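Putative transcriptional regulator TRANSCRIPTION REGULATOR protein (Rhizobium meliloti, PDB 5NLA) is an AraC-like transcriptional activator that binds c-di-GMP to regulate extracellular polysaccharide production, probably acting through sequence-specific DNA binding. Local coordinates at residues D96-Q101 / L170-Y175; H123-L128 / E149-S154; L128-R133 / Y204-E209. One frame throughout, in Å; residues are numbered along the deposited sequence.

Overall arrangement
All three contacts reach the same seven-stranded antiparallel sheet. Contacts 1 and 2 are buried ladders in its interior; strands 166-173 and 124-129 are direct neighbours, so Leu171 and Met173 of contact 1 also pair through their backbones with Val126 and Trp124 of contact 2. Contact 1 is largely aliphatic around one phenylalanine, whereas contact 2 is rich in aromatic rings, with an arginine among them. Contact 3, partly buried and about 16 Å from the chain centre, joins Leu128 and the corner that follows Phe129 to helix 196-211, chiefly through polar side chains. It shares Leu128 with contact 2 and meets contact 1 where Gln101 bonds Glu209.

Contact 1 (D96-Q101 / L170-Y175); sequences DLLIVQ and LLFMPY
Leu98 with Phe172 and Val100 with Leu170 form the hydrogen-bonded pairs of an antiparallel ladder between strands 97-104 and 166-173, in the middle of the seven-stranded sheet. Each pair is closed by two backbone bonds: Leu98 N to Phe172 O and Phe172 N to Leu98 O are both 2.9 Å, and Val100 and Leu170 bond each other in the same way, both at 2.8 Å from N to O. Between them Ile99 and Leu171 form the non-hydrogen-bonded pair, and CA-H...O contacts such as Ile99 CA to Leu170 O (3.4 Å) supplement the ladder.

Apolar packing divides between the two faces of the sheet. On the face of Leu98, Val100 and Phe172, the Phe172 ring lies alongside the Leu98 side chain, with CD2 of each 4.1 Å apart, while Val100 CG2 comes to the ring edge near CE2. Phe172 CG is anti to its carbonyl carbon (chi1 -65°), which tips the ring back over the N side of its own residue, toward Val100; Leu70, Leu155 and Leu377 add to its packing. The other face carries Ile99 and Leu171 side by side, where Met208 and Ile205 of helix 196-211 pack on them. Next to them Leu97 and Met173 run in the same direction, Leu97 CD1 lying 3.7 Å from Met173 CG.

Where the strands part, apolar contact replaces the backbone ladder: Pro174 sets its CG 3.6 Å from Asp96 CB.

Contact 2 (H123-L128 / E149-S154); sequences HWNVGL and EFFFRS
The ring of Phe151 lies over the backbone of Gly127, whose CA makes a CH-pi contact 3.9 Å from the ring centroid. Because Gly127 has no side chain, the aromatic face can settle directly on the main chain; Phe151 reaches there through a chi1 of 71°, with CG between its backbone N and carbonyl carbon. On the opposite face of this ring sits Arg153 NH2, so the phenyl group is sandwiched between peptide and guanidinium. Asn125 OD1 meets the ring edge in its plane, 3.4 Å from Phe151 CE1, the amide standing steeply to the ring.

The other face of the sheet carries a second aromatic row. Leu128 CD1 stands over the centre of the Phe150 ring, 3.8 Å from its centroid, in another CH-pi contact. Val126 branches between two rings, with CG1 on Phe150 and CG2 at the edge of Phe152, and Trp124 CE3 continues the row 3.8 Å from Phe152 CZ.

This register is set by the antiparallel backbone. Asn125 and Arg153 each donate N-H to the other's carbonyl O, with Asn125 N to Arg153 O at 2.7 Å, and Gly127 and Phe151 do the same, including Phe151 N to Gly127 O at 2.9 Å. Further out, Asn190 bonds Arg153 NH1, Tyr159 makes a cation-pi contact with this arginine, and Leu171 O accepts from Asn125 ND2. Strands 166-173 and 191-193 flank the pair in the sheet, while helix 196-211 packs on the face of Leu128 and Phe150 through Ala198, Leu201, Ala202 and Ile205.

Contact 3 (L128-R133 / Y204-E209); sequences LFRSGR and YINGME
Arg130 NH1 donates to Asn206 OD1 at 2.7 Å with an N-H...O angle of 144°. The approach is far from head-on: the C=O...N angle is only 101°, and the donor lies well out of the carbonyl plane. The two side chains come from opposite directions and their flat groups are inclined to each other. Asn206 ND2 lies over one face of the guanidinium, 3.2 Å from Arg130 CZ; being a donor itself, ND2 makes no hydrogen bond there. Arg130 NH2 forms a long salt bridge to Glu209 OE1, at 3.4 Å.

Arg130 sits where the chain turns a corner after Phe129, at a classic beta bulge in which it and Ser131 both face Ala167 of strand 166-173. From this corner its side chain bends at chi2 (-48°) and then runs out to helix 196-211, which packs against this sheet. Asn206 and Glu209 lie three residues apart on that helix and present their polar ends to the same guanidinium.

Glu209 OE2, at the edge of the guanidinium in its plane, has a separate partner in Gln101 NE2 of strand 97-104, which probably helps hold the carboxylate in position. Apolar atoms border this polar cluster: Ile205 CG2 approaches Arg130 NH2 to 4.3 Å, and Leu128 CD2 comes within 4.4 Å of Asn206 OD1.

Contact 1 (D96-Q101 / L170-Y175)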
loop_
_atom_site.group_PDB
_atom_site.type_symbol
_atom_site.label_atom_id
_atom_site.label_comp_id
_atom_site.label_asym_id
_atom_site.label_seq_id
_atom_site.Cartn_x
_atom_site.Cartn_y
_atom_site.Cartn_z
ATOM N N ASP A 96 0.434 8.689 -9.559
ATOM C CA ASP A 96 1.175 7.818 -8.654
ATOM C C ASP A 96 0.341 6.940 -7.716
ATOM O O ASP A 96 0.655 5.780 -7.499
ATOM C CB ASP A 96 2.155 8.667 -7.860
ATOM C CG ASP A 96 1.715 10.108 -7.754
ATOM O OD1 ASP A 96 0.498 10.341 -7.633
ATOM O OD2 ASP A 96 2.582 10.998 -7.818
ATOM N N LEU A 97 -0.703 7.531 -7.158
ATOM C CA LEU A 97 -1.652 6.885 -6.248
ATOM C C LEU A 97 -2.522 5.857 -6.996
ATOM O O LEU A 97 -3.187 6.206 -7.975
ATOM C CB LEU A 97 -2.521 7.970 -5.588
ATOM C CG LEU A 97 -3.633 7.600 -4.604
ATOM C CD1 LEU A 97 -4.022 8.796 -3.744
ATOM C CD2 LEU A 97 -4.856 7.057 -5.322
ATOM N N LEU A 98 -2.507 4.607 -6.523
ATOM C CA LEU A 98 -3.243 3.500 -7.144
ATOM C C LEU A 98 -4.533 3.178 -6.371
ATOM O O LEU A 98 -4.497 2.887 -5.165
ATOM C CB LEU A 98 -2.360 2.243 -7.218
ATOM C CG LEU A 98 -2.960 1.025 -7.949
ATOM C CD1 LEU A 98 -2.945 1.205 -9.452
ATOM C CD2 LEU A 98 -2.245 -0.267 -7.603
ATOM N N ILE A 99 -5.659 3.221 -7.084
ATOM C CA ILE A 99 -6.952 2.772 -6.564
ATOM C C ILE A 99 -7.161 1.333 -7.027
ATOM O O ILE A 99 -7.053 1.052 -8.226
ATOM C CB ILE A 99 -8.141 3.592 -7.122
ATOM C CG1 ILE A 99 -7.877 5.105 -7.054
ATOM C CG2 ILE A 99 -9.436 3.218 -6.398
ATOM C CD1 ILE A 99 -7.758 5.643 -5.653
ATOM N N VAL A 100 -7.472 0.437 -6.095
ATOM C CA VAL A 100 -7.792 -0.954 -6.437
ATOM C C VAL A 100 -9.147 -1.365 -5.871
ATOM O O VAL A 100 -9.369 -1.281 -4.670
ATOM C CB VAL A 100 -6.698 -1.915 -5.946
ATOM C CG1 VAL A 100 -7.126 -3.373 -6.112
ATOM C CG2 VAL A 100 -5.399 -1.633 -6.691
ATOM N N GLN A 101 -10.044 -1.793 -6.754
ATOM C CA GLN A 101 -11.303 -2.424 -6.357
ATOM C C GLN A 101 -11.084 -3.934 -6.260
ATOM O O GLN A 101 -10.806 -4.595 -7.265
ATOM C CB GLN A 101 -12.407 -2.099 -7.357
ATOM C CG GLN A 101 -12.825 -0.626 -7.336
ATOM C CD GLN A 101 -13.572 -0.177 -8.584
ATOM O OE1 GLN A 101 -13.055 -0.264 -9.705
ATOM N NE2 GLN A 101 -14.778 0.336 -8.394
ATOM N N LEU A 170 -9.306 -0.028 -2.161
ATOM C CA LEU A 170 -7.972 0.119 -1.565
ATOM C C LEU A 170 -7.181 1.260 -2.222
ATOM O O LEU A 170 -7.076 1.315 -3.446
ATOM C CB LEU A 170 -7.177 -1.171 -1.757
ATOM C CG LEU A 170 -7.606 -2.490 -1.099
ATOM C CD1 LEU A 170 -6.631 -3.582 -1.533
ATOM C CD2 LEU A 170 -7.646 -2.391 0.420
ATOM N N LEU A 171 -6.623 2.149 -1.398
ATOM C CA LEU A 171 -5.686 3.193 -1.842
ATOM C C LEU A 171 -4.252 2.780 -1.502
ATOM O O LEU A 171 -3.946 2.430 -0.353
ATOM C CB LEU A 171 -5.967 4.521 -1.130
ATOM C CG LEU A 171 -7.389 5.070 -1.133
ATOM C CD1 LEU A 171 -7.483 6.312 -0.260
ATOM C CD2 LEU A 171 -7.831 5.373 -2.550
ATOM N N PHE A 172 -3.382 2.819 -2.503
ATOM C CA PHE A 172 -1.956 2.623 -2.294
ATOM C C PHE A 172 -1.293 3.940 -2.679
ATOM O O PHE A 172 -1.372 4.363 -3.824
ATOM C CB PHE A 172 -1.421 1.497 -3.163
ATOM C CG PHE A 172 -1.967 0.131 -2.830
ATOM C CD1 PHE A 172 -1.384 -0.640 -1.830
ATOM C CD2 PHE A 172 -3.022 -0.426 -3.576
ATOM C CE1 PHE A 172 -1.868 -1.915 -1.536
ATOM C CE2 PHE A 172 -3.501 -1.707 -3.297
ATOM C CZ PHE A 172 -2.927 -2.452 -2.273
ATOM N N MET A 173 -0.662 4.584 -1.701
ATOM C CA MET A 173 -0.070 5.914 -1.861
ATOM C C MET A 173 1.458 5.770 -1.724
ATOM O O MET A 173 1.929 5.194 -0.733
ATOM C CB MET A 173 -0.625 6.866 -0.785
ATOM C CG MET A 173 -2.082 7.308 -1.008
ATOM S SD MET A 173 -2.977 7.930 0.436
ATOM C CE MET A 173 -2.959 6.427 1.383
ATOM N N PRO A 174 2.239 6.270 -2.712
ATOM C CA PRO A 174 3.700 6.124 -2.626
ATOM C C PRO A 174 4.288 6.881 -1.437
ATOM O O PRO A 174 3.779 7.947 -1.096
ATOM C CB PRO A 174 4.205 6.734 -3.934
ATOM C CG PRO A 174 3.018 6.899 -4.806
ATOM C CD PRO A 174 1.836 7.018 -3.916
ATOM N N TYR A 175 5.354 6.337 -0.838
ATOM C CA TYR A 175 5.910 6.857 0.426
ATOM C C TYR A 175 5.864 8.372 0.546
ATOM O O TYR A 175 5.453 8.914 1.568
ATOM C CB TYR A 175 7.376 6.435 0.633
ATOM C CG TYR A 175 7.852 6.782 2.027
ATOM C CD1 TYR A 175 7.417 6.038 3.113
ATOM C CD2 TYR A 175 8.679 7.870 2.268
ATOM C CE1 TYR A 175 7.801 6.346 4.399
ATOM C CE2 TYR A 175 9.067 8.187 3.563
ATOM C CZ TYR A 175 8.615 7.413 4.627
ATOM O OH TYR A 175 8.966 7.674 5.933
#

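Contact 2 (H123-L128 / E149-S154)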
loop_
_atom_site.group_PDB
_atom_site.type_symbol
_atom_site.label_atom_id
_atom_site.label_comp_id
_atom_site.label_asym_id
_atom_site.label_seq_id
_atom_site.Cartn_x
_atom_site.Cartn_y
_atom_site.Cartn_z
ATOM N N HIS A 123 4.292 1.367 0.093
ATOM C CA HIS A 123 3.198 2.298 -0.038
ATOM C C HIS A 123 2.472 2.405 1.306
ATOM O O HIS A 123 2.563 1.503 2.142
ATOM C CB HIS A 123 2.207 1.831 -1.121
ATOM C CG HIS A 123 2.758 1.844 -2.516
ATOM N ND1 HIS A 123 3.822 1.064 -2.906
ATOM C CD2 HIS A 123 2.369 2.525 -3.622
ATOM C CE1 HIS A 123 4.083 1.283 -4.183
ATOM N NE2 HIS A 123 3.209 2.158 -4.645
ATOM N N TRP A 124 1.780 3.521 1.509
ATOM C CA TRP A 124 0.799 3.639 2.582
ATOM C C TRP A 124 -0.486 3.025 2.031
ATOM O O TRP A 124 -0.979 3.427 0.979
ATOM C CB TRP A 124 0.567 5.100 2.945
ATOM C CG TRP A 124 1.820 5.874 3.191
ATOM C CD1 TRP A 124 2.447 6.692 2.318
ATOM C CD2 TRP A 124 2.593 5.900 4.396
ATOM N NE1 TRP A 124 3.569 7.226 2.896
ATOM C CE2 TRP A 124 3.681 6.754 4.172
ATOM C CE3 TRP A 124 2.474 5.273 5.640
ATOM C CZ2 TRP A 124 4.639 7.012 5.138
ATOM C CZ3 TRP A 124 3.435 5.519 6.603
ATOM C CH2 TRP A 124 4.502 6.390 6.348
ATOM N N ASN A 125 -1.003 2.025 2.721
ATOM C CA ASN A 125 -2.196 1.316 2.280
ATOM C C ASN A 125 -3.357 1.763 3.156
ATOM O O ASN A 125 -3.291 1.693 4.390
ATOM C CB ASN A 125 -1.966 -0.197 2.407
ATOM C CG ASN A 125 -2.937 -1.049 1.583
ATOM O OD1 ASN A 125 -3.024 -2.250 1.817
ATOM N ND2 ASN A 125 -3.638 -0.459 0.627
ATOM N N VAL A 126 -4.398 2.266 2.513
ATOM C CA VAL A 126 -5.666 2.528 3.182
ATOM C C VAL A 126 -6.727 1.744 2.449
ATOM O O VAL A 126 -6.776 1.777 1.219
ATOM C CB VAL A 126 -5.989 4.017 3.171
ATOM C CG1 VAL A 126 -7.460 4.265 3.460
ATOM C CG2 VAL A 126 -5.102 4.722 4.185
ATOM N N GLY A 127 -7.559 1.026 3.192
ATOM C CA GLY A 127 -8.548 0.140 2.579
ATOM C C GLY A 127 -9.887 0.233 3.267
ATOM O O GLY A 127 -9.957 0.100 4.483
ATOM N N LEU A 128 -10.934 0.463 2.478
ATOM C CA LEU A 128 -12.310 0.543 2.961
ATOM C C LEU A 128 -13.065 -0.720 2.602
ATOM O O LEU A 128 -13.000 -1.144 1.462
ATOM C CB LEU A 128 -13.019 1.697 2.270
ATOM C CG LEU A 128 -14.495 1.906 2.591
ATOM C CD1 LEU A 128 -14.678 2.235 4.067
ATOM C CD2 LEU A 128 -15.033 3.013 1.698
ATOM N N GLU A 149 -15.687 0.707 7.308
ATOM C CA GLU A 149 -14.496 1.155 8.032
ATOM C C GLU A 149 -13.257 0.988 7.176
ATOM O O GLU A 149 -13.230 0.143 6.270
ATOM C CB GLU A 149 -14.287 0.327 9.293
ATOM C CG GLU A 149 -15.480 0.232 10.212
ATOM C CD GLU A 149 -15.089 -0.349 11.551
ATOM O OE1 GLU A 149 -14.684 -1.534 11.587
ATOM O OE2 GLU A 149 -15.160 0.391 12.556
ATOM N N PHE A 150 -12.229 1.776 7.499
ATOM C CA PHE A 150 -10.915 1.678 6.862
ATOM C C PHE A 150 -9.895 1.016 7.765
ATOM O O PHE A 150 -9.896 1.255 8.973
ATOM C CB PHE A 150 -10.339 3.059 6.561
ATOM C CG PHE A 150 -11.126 3.858 5.584
ATOM C CD1 PHE A 150 -12.200 4.621 6.007
ATOM C CD2 PHE A 150 -10.763 3.886 4.239
ATOM C CE1 PHE A 150 -12.920 5.382 5.099
ATOM C CE2 PHE A 150 -11.475 4.649 3.327
ATOM C CZ PHE A 150 -12.564 5.393 3.754
ATOM N N PHE A 151 -8.997 0.233 7.171
ATOM C CA PHE A 151 -7.702 -0.045 7.805
ATOM C C PHE A 151 -6.698 0.965 7.261
ATOM O O PHE A 151 -6.815 1.414 6.114
ATOM C CB PHE A 151 -7.215 -1.502 7.597
ATOM C CG PHE A 151 -6.773 -1.832 6.187
ATOM C CD1 PHE A 151 -5.507 -1.478 5.723
ATOM C CD2 PHE A 151 -7.615 -2.530 5.325
ATOM C CE1 PHE A 151 -5.111 -1.788 4.422
ATOM C CE2 PHE A 151 -7.221 -2.851 4.029
ATOM C CZ PHE A 151 -5.967 -2.477 3.578
ATOM N N PHE A 152 -5.729 1.324 8.095
ATOM C CA PHE A 152 -4.519 1.995 7.637
ATOM C C PHE A 152 -3.289 1.158 8.012
ATOM O O PHE A 152 -3.184 0.672 9.139
ATOM C CB PHE A 152 -4.412 3.404 8.222
ATOM C CG PHE A 152 -3.028 3.977 8.141
ATOM C CD1 PHE A 152 -2.527 4.456 6.935
ATOM C CD2 PHE A 152 -2.205 3.995 9.262
ATOM C CE1 PHE A 152 -1.242 4.966 6.861
ATOM C CE2 PHE A 152 -0.922 4.500 9.190
ATOM C CZ PHE A 152 -0.441 4.985 7.990
ATOM N N ARG A 153 -2.359 1.040 7.062
ATOM C CA ARG A 153 -1.148 0.230 7.203
ATOM C C ARG A 153 -0.058 0.696 6.236
ATOM O O ARG A 153 -0.343 0.957 5.059
ATOM C CB ARG A 153 -1.453 -1.246 6.872
ATOM C CG ARG A 153 -1.802 -2.120 8.061
ATOM C CD ARG A 153 -1.630 -3.589 7.719
ATOM N NE ARG A 153 -2.503 -4.000 6.629
ATOM C CZ ARG A 153 -3.818 -4.272 6.726
ATOM N NH1 ARG A 153 -4.499 -4.160 7.881
ATOM N NH2 ARG A 153 -4.467 -4.646 5.627
ATOM N N SER A 154 1.185 0.774 6.713
ATOM C CA SER A 154 2.322 0.827 5.804
ATOM C C SER A 154 2.683 -0.564 5.304
ATOM O O SER A 154 2.654 -1.544 6.064
ATOM C CB SER A 154 3.538 1.399 6.470
ATOM O OG SER A 154 4.590 1.423 5.522
#

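Contact 3 (L128-R133 / Y204-E209)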
loop_
_atom_site.group_PDB
_atom_site.type_symbol
_atom_site.label_atom_id
_atom_site.label_comp_id
_atom_site.label_asym_id
_atom_site.label_seq_id
_atom_site.Cartn_x
_atom_site.Cartn_y
_atom_site.Cartn_z
ATOM N N LEU A 128 -10.934 0.463 2.478
ATOM C CA LEU A 128 -12.310 0.543 2.961
ATOM C C LEU A 128 -13.065 -0.720 2.602
ATOM O O LEU A 128 -13.000 -1.144 1.462
ATOM C CB LEU A 128 -13.019 1.697 2.270
ATOM C CG LEU A 128 -14.495 1.906 2.591
ATOM C CD1 LEU A 128 -14.678 2.235 4.067
ATOM C CD2 LEU A 128 -15.033 3.013 1.698
ATOM N N PHE A 129 -13.833 -1.272 3.539
ATOM C CA PHE A 129 -14.672 -2.451 3.264
ATOM C C PHE A 129 -16.110 -2.023 2.985
ATOM O O PHE A 129 -16.731 -1.347 3.815
ATOM C CB PHE A 129 -14.642 -3.429 4.444
ATOM C CG PHE A 129 -13.392 -4.269 4.507
ATOM C CD1 PHE A 129 -12.142 -3.677 4.623
ATOM C CD2 PHE A 129 -13.462 -5.643 4.454
ATOM C CE1 PHE A 129 -10.990 -4.443 4.673
ATOM C CE2 PHE A 129 -12.319 -6.416 4.499
ATOM C CZ PHE A 129 -11.079 -5.818 4.610
ATOM N N ARG A 130 -16.633 -2.415 1.824
ATOM C CA ARG A 130 -18.072 -2.303 1.545
ATOM C C ARG A 130 -18.781 -3.396 2.336
ATOM O O ARG A 130 -19.764 -3.145 3.017
ATOM C CB ARG A 130 -18.390 -2.464 0.052
ATOM C CG ARG A 130 -17.527 -1.650 -0.906
ATOM C CD ARG A 130 -17.433 -0.209 -0.454
ATOM N NE ARG A 130 -16.975 0.681 -1.511
ATOM C CZ ARG A 130 -16.949 2.011 -1.407
ATOM N NH1 ARG A 130 -17.361 2.613 -0.292
ATOM N NH2 ARG A 130 -16.519 2.750 -2.428
ATOM N N SER A 131 -18.263 -4.615 2.213
ATOM C CA SER A 131 -18.707 -5.764 2.985
ATOM C C SER A 131 -17.518 -6.623 3.402
ATOM O O SER A 131 -16.470 -6.567 2.792
ATOM C CB SER A 131 -19.650 -6.607 2.147
ATOM O OG SER A 131 -18.970 -7.123 1.019
ATOM N N GLY A 132 -17.724 -7.438 4.424
ATOM C CA GLY A 132 -16.713 -8.323 4.964
ATOM C C GLY A 132 -16.040 -7.725 6.183
ATOM O O GLY A 132 -16.353 -6.621 6.615
ATOM N N ARG A 133 -15.072 -8.458 6.706
ATOM C CA ARG A 133 -14.407 -8.154 7.952
ATOM C C ARG A 133 -13.022 -8.729 7.808
ATOM O O ARG A 133 -12.875 -9.834 7.287
ATOM C CB ARG A 133 -15.115 -8.797 9.149
ATOM C CG ARG A 133 -16.431 -8.133 9.465
ATOM C CD ARG A 133 -17.046 -8.526 10.808
ATOM N NE ARG A 133 -18.070 -7.546 11.192
ATOM C CZ ARG A 133 -17.820 -6.327 11.688
ATOM N NH1 ARG A 133 -16.572 -5.909 11.907
ATOM N NH2 ARG A 133 -18.826 -5.513 11.987
ATOM N N TYR A 204 -16.253 10.606 -0.047
ATOM C CA TYR A 204 -15.438 11.122 -1.137
ATOM C C TYR A 204 -15.005 10.006 -2.071
ATOM O O TYR A 204 -15.107 10.143 -3.288
ATOM C CB TYR A 204 -14.202 11.867 -0.616
ATOM C CG TYR A 204 -13.457 12.610 -1.715
ATOM C CD1 TYR A 204 -14.013 13.740 -2.317
ATOM C CD2 TYR A 204 -12.216 12.167 -2.174
ATOM C CE1 TYR A 204 -13.349 14.412 -3.331
ATOM C CE2 TYR A 204 -11.545 12.842 -3.186
ATOM C CZ TYR A 204 -12.116 13.962 -3.760
ATOM O OH TYR A 204 -11.462 14.633 -4.765
ATOM N N ILE A 205 -14.532 8.905 -1.492
ATOM C CA ILE A 205 -14.074 7.746 -2.267
ATOM C C ILE A 205 -15.219 7.112 -3.068
ATOM O O ILE A 205 -15.012 6.695 -4.208
ATOM C CB ILE A 205 -13.366 6.706 -1.358
ATOM C CG1 ILE A 205 -12.036 7.280 -0.847
ATOM C CG2 ILE A 205 -13.110 5.394 -2.099
ATOM C CD1 ILE A 205 -11.482 6.555 0.359
ATOM N N ASN A 206 -16.411 7.049 -2.474
ATOM C CA ASN A 206 -17.613 6.566 -3.169
ATOM C C ASN A 206 -17.985 7.437 -4.361
ATOM O O ASN A 206 -18.204 6.921 -5.458
ATOM C CB ASN A 206 -18.804 6.462 -2.210
ATOM C CG ASN A 206 -18.802 5.163 -1.441
ATOM O OD1 ASN A 206 -18.330 5.097 -0.306
ATOM N ND2 ASN A 206 -19.282 4.102 -2.079
ATOM N N GLY A 207 -18.051 8.750 -4.143
ATOM C CA GLY A 207 -18.281 9.712 -5.223
ATOM C C GLY A 207 -17.248 9.620 -6.337
ATOM O O GLY A 207 -17.575 9.773 -7.514
ATOM N N MET A 208 -16.002 9.362 -5.959
ATOM C CA MET A 208 -14.915 9.161 -6.915
ATOM C C MET A 208 -15.107 7.847 -7.684
ATOM O O MET A 208 -15.097 7.854 -8.917
ATOM C CB MET A 208 -13.570 9.178 -6.178
ATOM C CG MET A 208 -12.327 9.219 -7.059
ATOM S SD MET A 208 -10.869 8.650 -6.160
ATOM C CE MET A 208 -11.250 6.919 -5.893
ATOM N N GLU A 209 -15.314 6.742 -6.958
ATOM C CA GLU A 209 -15.538 5.414 -7.561
ATOM C C GLU A 209 -16.632 5.439 -8.621
ATOM O O GLU A 209 -16.446 4.922 -9.717
ATOM C CB GLU A 209 -15.906 4.368 -6.494
ATOM C CG GLU A 209 -15.807 2.916 -6.973
ATOM C CD GLU A 209 -16.432 1.908 -6.012
ATOM O OE1 GLU A 209 -17.607 2.105 -5.631
ATOM O OE2 GLU A 209 -15.767 0.907 -5.647
#